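Local coordinates for protein aminoglycoside phosphotransferase (Streptomyces rimosus, PDB 6FUC) that probably transfers a phosphate group from ATP to the 3''-hydroxyl of streptomycin, so giving resistance to this aminoglycoside antibiotic, at residues P69-L74 with I208-L213; D112-L117 with A249-A254. All coordinates share one frame; numbering follows the deposited sequence.

Contact 1: P69-L74 with I208-L213; sequences PGPRVL and IDLGRL
Where the two lobes of the kinase-like fold meet, Ile208 and Leu210 of the Ile-Asp-Leu-Gly sequence, the probable counterpart of the protein-kinase DFG motif, touch Pro71 just ahead of strand 73-79. The tighter touch is made by Leu210: its CD1 methyl comes to 3.7 Å from Pro71 CD, at the side of the ring next to the ring nitrogen. With chi1 at -65°, CG of Leu210 stands anti to the carbonyl carbon, and the side chain runs out from the loop toward the proline. Ile208 adds a looser touch through its shorter branch, CG2 lying 4.4 Å from Pro71 CG while the CG1-CD1 arm leads away. All of this is apolar van der Waals packing. Behind it, Leu210 opens a type I turn closed by Leu213 N hydrogen-bonding to Leu210 O at 3.1 Å. Leu210 also rests on Leu63 of helix 50-63 and on His187, whose NE2 hydrogen-bonds to Ile208 O, and a backbone hydrogen bond links Pro69 to Phe207. A hydrophobic residue after the motif's aspartate, packed between that helix and this histidine, recalls the regulatory spine of protein kinases.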
loop_
_atom_site.group_PDB
_atom_site.type_symbol
_atom_site.label_atom_id
_atom_site.label_comp_id
_atom_site.label_asym_id
_atom_site.label_seq_id
_atom_site.Cartn_x
_atom_site.Cartn_y
_atom_site.Cartn_z
ATOM N N PRO A 69 -11.189 1.024 -9.323
ATOM C CA PRO A 69 -11.100 2.459 -9.149
ATOM C C PRO A 69 -9.792 2.883 -8.473
ATOM O O PRO A 69 -9.352 2.341 -7.470
ATOM C CB PRO A 69 -12.307 2.764 -8.250
ATOM C CG PRO A 69 -12.536 1.491 -7.465
ATOM C CD PRO A 69 -12.240 0.426 -8.476
ATOM N N GLY A 70 -9.188 3.917 -9.042
ATOM C CA GLY A 70 -7.872 4.390 -8.616
ATOM C C GLY A 70 -7.569 5.710 -9.308
ATOM O O GLY A 70 -8.385 6.275 -10.015
ATOM N N PRO A 71 -6.377 6.239 -9.087
ATOM C CA PRO A 71 -5.954 7.502 -9.691
ATOM C C PRO A 71 -5.735 7.359 -11.185
ATOM O O PRO A 71 -5.617 6.236 -11.715
ATOM C CB PRO A 71 -4.658 7.821 -8.973
ATOM C CG PRO A 71 -4.456 6.819 -7.936
ATOM C CD PRO A 71 -5.301 5.641 -8.295
ATOM N N ARG A 72 -5.608 8.489 -11.855
ATOM C CA ARG A 72 -5.108 8.525 -13.229
ATOM C C ARG A 72 -3.758 9.250 -13.222
ATOM O O ARG A 72 -3.544 10.195 -12.469
ATOM C CB ARG A 72 -6.073 9.285 -14.142
ATOM C CG ARG A 72 -7.395 8.560 -14.211
ATOM C CD ARG A 72 -8.474 9.376 -14.928
ATOM N NE ARG A 72 -8.880 10.603 -14.238
ATOM C CZ ARG A 72 -8.535 11.855 -14.617
ATOM N NH1 ARG A 72 -9.048 12.892 -13.933
ATOM N NH2 ARG A 72 -7.666 12.068 -15.591
ATOM N N VAL A 73 -2.869 8.777 -14.113
ATOM C CA VAL A 73 -1.615 9.482 -14.320
ATOM C C VAL A 73 -1.861 10.745 -15.161
ATOM O O VAL A 73 -2.341 10.641 -16.287
ATOM C CB VAL A 73 -0.551 8.603 -14.973
ATOM C CG1 VAL A 73 0.721 9.398 -15.196
ATOM C CG2 VAL A 73 -0.282 7.348 -14.129
ATOM N N LEU A 74 -1.501 11.899 -14.594
ATOM C CA LEU A 74 -1.681 13.168 -15.302
ATOM C C LEU A 74 -0.400 13.608 -15.976
ATOM O O LEU A 74 -0.479 14.295 -16.994
ATOM C CB LEU A 74 -2.177 14.231 -14.311
ATOM C CG LEU A 74 -3.553 13.909 -13.676
ATOM C CD1 LEU A 74 -3.944 14.945 -12.673
ATOM C CD2 LEU A 74 -4.625 13.749 -14.728
ATOM N N ILE A 208 -5.351 4.101 -3.549
ATOM C CA ILE A 208 -4.221 4.944 -3.853
ATOM C C ILE A 208 -2.910 4.243 -3.458
ATOM O O ILE A 208 -2.949 3.166 -2.862
ATOM C CB ILE A 208 -4.342 6.327 -3.185
ATOM C CG1 ILE A 208 -4.319 6.216 -1.650
ATOM C CG2 ILE A 208 -5.550 7.086 -3.687
ATOM C CD1 ILE A 208 -4.002 7.515 -0.947
ATOM N N ASP A 209 -1.796 4.859 -3.790
ATOM C CA ASP A 209 -0.471 4.392 -3.357
ATOM C C ASP A 209 -0.217 2.948 -3.813
ATOM O O ASP A 209 0.040 2.018 -3.049
ATOM C CB ASP A 209 -0.220 4.655 -1.885
ATOM C CG ASP A 209 -0.060 6.194 -1.638
ATOM O OD1 ASP A 209 0.135 6.988 -2.575
ATOM O OD2 ASP A 209 -0.183 6.613 -0.475
ATOM N N LEU A 210 -0.250 2.827 -5.163
ATOM C CA LEU A 210 -0.223 1.554 -5.884
ATOM C C LEU A 210 1.129 1.084 -6.308
ATOM O O LEU A 210 1.258 0.188 -7.137
ATOM C CB LEU A 210 -1.172 1.680 -7.084
ATOM C CG LEU A 210 -2.629 1.862 -6.760
ATOM C CD1 LEU A 210 -3.407 2.471 -7.887
ATOM C CD2 LEU A 210 -3.246 0.555 -6.364
ATOM N N GLY A 211 2.195 1.648 -5.716
ATOM C CA GLY A 211 3.535 1.358 -6.148
ATOM C C GLY A 211 4.031 -0.051 -5.971
ATOM O O GLY A 211 5.030 -0.426 -6.582
ATOM N N ARG A 212 3.346 -0.871 -5.149
ATOM C CA ARG A 212 3.664 -2.285 -4.945
ATOM C C ARG A 212 2.648 -3.213 -5.573
ATOM O O ARG A 212 2.702 -4.419 -5.292
ATOM C CB ARG A 212 3.885 -2.578 -3.460
ATOM C CG ARG A 212 5.139 -1.964 -2.944
ATOM C CD ARG A 212 5.339 -2.293 -1.456
ATOM N NE ARG A 212 6.645 -1.870 -1.022
ATOM C CZ ARG A 212 7.254 -2.385 0.044
ATOM N NH1 ARG A 212 6.655 -3.260 0.799
ATOM N NH2 ARG A 212 8.481 -1.981 0.343
ATOM N N LEU A 213 1.748 -2.731 -6.385
ATOM C CA LEU A 213 0.710 -3.580 -6.994
ATOM C C LEU A 213 1.378 -4.756 -7.714
ATOM O O LEU A 213 2.393 -4.606 -8.404
ATOM C CB LEU A 213 -0.081 -2.727 -7.956
ATOM C CG LEU A 213 -1.158 -3.439 -8.746
ATOM C CD1 LEU A 213 -2.498 -2.737 -8.785
ATOM C CD2 LEU A 213 -0.737 -4.008 -9.968
#

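Contact 2: D112-L117 with A249-A254; sequences DAVRRL and ARYGIA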
loop_
_atom_site.group_PDB
_atom_site.type_symbol
_atom_site.label_atom_id
_atom_site.label_comp_id
_atom_site.label_asym_id
_atom_site.label_seq_id
_atom_site.Cartn_x
_atom_site.Cartn_y
_atom_site.Cartn_z
ATOM N N ASP A 112 -15.780 -6.239 -0.745
ATOM C CA ASP A 112 -16.200 -6.420 -2.126
ATOM C C ASP A 112 -15.207 -5.761 -3.124
ATOM O O ASP A 112 -14.917 -6.338 -4.177
ATOM C CB ASP A 112 -17.609 -5.806 -2.388
ATOM C CG ASP A 112 -18.725 -6.460 -1.630
ATOM O OD1 ASP A 112 -18.580 -7.596 -1.140
ATOM O OD2 ASP A 112 -19.818 -5.831 -1.558
ATOM N N ALA A 113 -14.734 -4.588 -2.795
ATOM C CA ALA A 113 -13.817 -3.874 -3.694
ATOM C C ALA A 113 -12.438 -4.605 -3.783
ATOM O O ALA A 113 -11.837 -4.664 -4.847
ATOM C CB ALA A 113 -13.604 -2.443 -3.237
ATOM N N VAL A 114 -11.992 -5.098 -2.651
ATOM C CA VAL A 114 -10.725 -5.874 -2.593
ATOM C C VAL A 114 -10.911 -7.179 -3.354
ATOM O O VAL A 114 -10.027 -7.592 -4.109
ATOM C CB VAL A 114 -10.271 -6.017 -1.169
ATOM C CG1 VAL A 114 -9.048 -6.947 -1.098
ATOM C CG2 VAL A 114 -9.951 -4.690 -0.585
ATOM N N ARG A 115 -12.049 -7.834 -3.200
ATOM C CA ARG A 115 -12.312 -9.063 -3.921
ATOM C C ARG A 115 -12.237 -8.787 -5.422
ATOM O O ARG A 115 -11.662 -9.594 -6.204
ATOM C CB ARG A 115 -13.675 -9.646 -3.533
ATOM C CG ARG A 115 -13.981 -10.880 -4.344
ATOM C CD ARG A 115 -15.299 -11.516 -4.055
ATOM N NE ARG A 115 -16.464 -10.654 -4.088
ATOM C CZ ARG A 115 -17.016 -10.053 -5.150
ATOM N NH1 ARG A 115 -16.516 -10.134 -6.390
ATOM N NH2 ARG A 115 -18.114 -9.328 -4.962
ATOM N N ARG A 116 -12.827 -7.701 -5.888
ATOM C CA ARG A 116 -12.777 -7.398 -7.320
ATOM C C ARG A 116 -11.337 -7.233 -7.800
ATOM O O ARG A 116 -10.957 -7.765 -8.853
ATOM C CB ARG A 116 -13.604 -6.163 -7.663
ATOM C CG ARG A 116 -15.084 -6.392 -7.512
ATOM C CD ARG A 116 -15.841 -5.078 -7.881
ATOM N NE ARG A 116 -15.724 -4.784 -9.356
ATOM C CZ ARG A 116 -14.913 -3.919 -9.999
ATOM N NH1 ARG A 116 -14.010 -3.085 -9.399
ATOM N NH2 ARG A 116 -14.999 -3.943 -11.310
ATOM N N LEU A 117 -10.513 -6.519 -7.040
ATOM C CA LEU A 117 -9.109 -6.384 -7.397
ATOM C C LEU A 117 -8.424 -7.747 -7.450
ATOM O O LEU A 117 -7.688 -8.087 -8.412
ATOM C CB LEU A 117 -8.415 -5.462 -6.425
ATOM C CG LEU A 117 -6.916 -5.335 -6.518
ATOM C CD1 LEU A 117 -6.466 -4.735 -7.841
ATOM C CD2 LEU A 117 -6.396 -4.495 -5.368
ATOM N N ALA A 249 -15.716 -14.023 5.380
ATOM C CA ALA A 249 -16.942 -14.621 4.870
ATOM C C ALA A 249 -17.464 -13.802 3.675
ATOM O O ALA A 249 -17.950 -14.354 2.699
ATOM C CB ALA A 249 -18.009 -14.747 5.952
ATOM N N ARG A 250 -17.424 -12.484 3.778
ATOM C CA ARG A 250 -17.907 -11.658 2.685
ATOM C C ARG A 250 -16.965 -11.708 1.428
ATOM O O ARG A 250 -17.440 -11.783 0.306
ATOM C CB ARG A 250 -18.009 -10.179 3.163
ATOM C CG ARG A 250 -18.543 -9.210 2.123
ATOM C CD ARG A 250 -20.000 -9.393 1.861
ATOM N NE ARG A 250 -20.446 -8.489 0.818
ATOM C CZ ARG A 250 -21.704 -8.218 0.591
ATOM N NH1 ARG A 250 -22.650 -8.835 1.265
ATOM N NH2 ARG A 250 -21.997 -7.405 -0.399
ATOM N N TYR A 251 -15.690 -11.620 1.656
ATOM C CA TYR A 251 -14.673 -11.688 0.599
ATOM C C TYR A 251 -14.630 -13.114 -0.007
ATOM O O TYR A 251 -14.440 -13.227 -1.213
ATOM C CB TYR A 251 -13.330 -11.313 1.211
ATOM C CG TYR A 251 -12.120 -11.582 0.362
ATOM C CD1 TYR A 251 -11.519 -12.832 0.317
ATOM C CD2 TYR A 251 -11.567 -10.590 -0.435
ATOM C CE1 TYR A 251 -10.354 -13.044 -0.410
ATOM C CE2 TYR A 251 -10.399 -10.813 -1.160
ATOM C CZ TYR A 251 -9.836 -12.051 -1.180
ATOM O OH TYR A 251 -8.676 -12.342 -1.865
ATOM N N GLY A 252 -14.748 -14.136 0.790
ATOM C CA GLY A 252 -14.715 -15.559 0.366
ATOM C C GLY A 252 -13.332 -16.214 0.512
ATOM O O GLY A 252 -12.732 -16.680 -0.485
ATOM N N ILE A 253 -12.815 -16.271 1.731
ATOM C CA ILE A 253 -11.568 -16.958 2.012
ATOM C C ILE A 253 -11.686 -17.531 3.428
ATOM O O ILE A 253 -12.373 -16.978 4.281
ATOM C CB ILE A 253 -10.375 -16.004 1.837
ATOM C CG1 ILE A 253 -9.026 -16.700 1.750
ATOM C CG2 ILE A 253 -10.333 -14.971 2.996
ATOM C CD1 ILE A 253 -7.887 -15.778 1.357
ATOM N N ALA A 254 -10.970 -18.620 3.662
ATOM C CA ALA A 254 -10.793 -19.206 4.978
ATOM C C ALA A 254 -9.684 -18.421 5.634
ATOM O O ALA A 254 -8.618 -18.035 4.979
ATOM C CB ALA A 254 -10.381 -20.655 4.880
HETATM O O HOH W 1 -16.973 -9.789 -1.582
#
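Arg250 reaches from helix 243-251 to Asp112 on helix 100-117 along a chain that bends once. Beyond CB, Arg250 CG, anti to the backbone N, lies 3.6 Å from Asp112 OD1; the bend at chi2 (71°) then sends CD past the same oxygen and NE onto it. Arg250 NE hydrogen-bonds to Asp112 OD1 at 2.8 Å, nearly straight at 165°, and its NH2 to Asp112 OD2 at 2.9 Å, so the guanidinium grips the carboxylate side-on with one nitrogen to each oxygen. Both oxygens are met on their syn side, and the two planes lie only 28° apart; the paired bonds should restrain rotation of either group. NH1, at the far corner, has a long, weak ion pair with Glu108. The salt bridge thus ties together two helices of the mainly helical C-terminal lobe of this kinase-like fold; helix 243-251 ends at Tyr251, and Gly252, with positive phi, is the first residue to leave it. Beside the salt bridge, a water donates to Asp112 OD1 and to Arg250 O and accepts from Arg115 NE at 2.7 Å. Arg115 continues past Tyr251 O, which its CD approaches to 3.4 Å, and NH1 pairs with Glu119. The Tyr251 ring leans obliquely against helix 100-117, with CE2 3.8 Å from Arg115 CA and 4.1 Å from Val114 CG1, while its hydroxyl is hydrogen-bonded to His118 ND1.

Overall arrangement
The pair illustrates how contact chemistry follows position in a two-lobed kinase-like fold. Contact 1 is buried, its centre about 10 Å from that of the chain, and its two segments meet through apolar touches at the probable DFG-like loop, where the lobes join. Contact 2 lies nearer the surface, its centre about 17 Å from that of the chain, and links two helices within the C-terminal lobe; there charge, a bridging water and an aromatic ring share the work. The centres of contact 1 and contact 2 are about 20 Å apart. The two contacts hold different elements, yet their segments alternate along the chain.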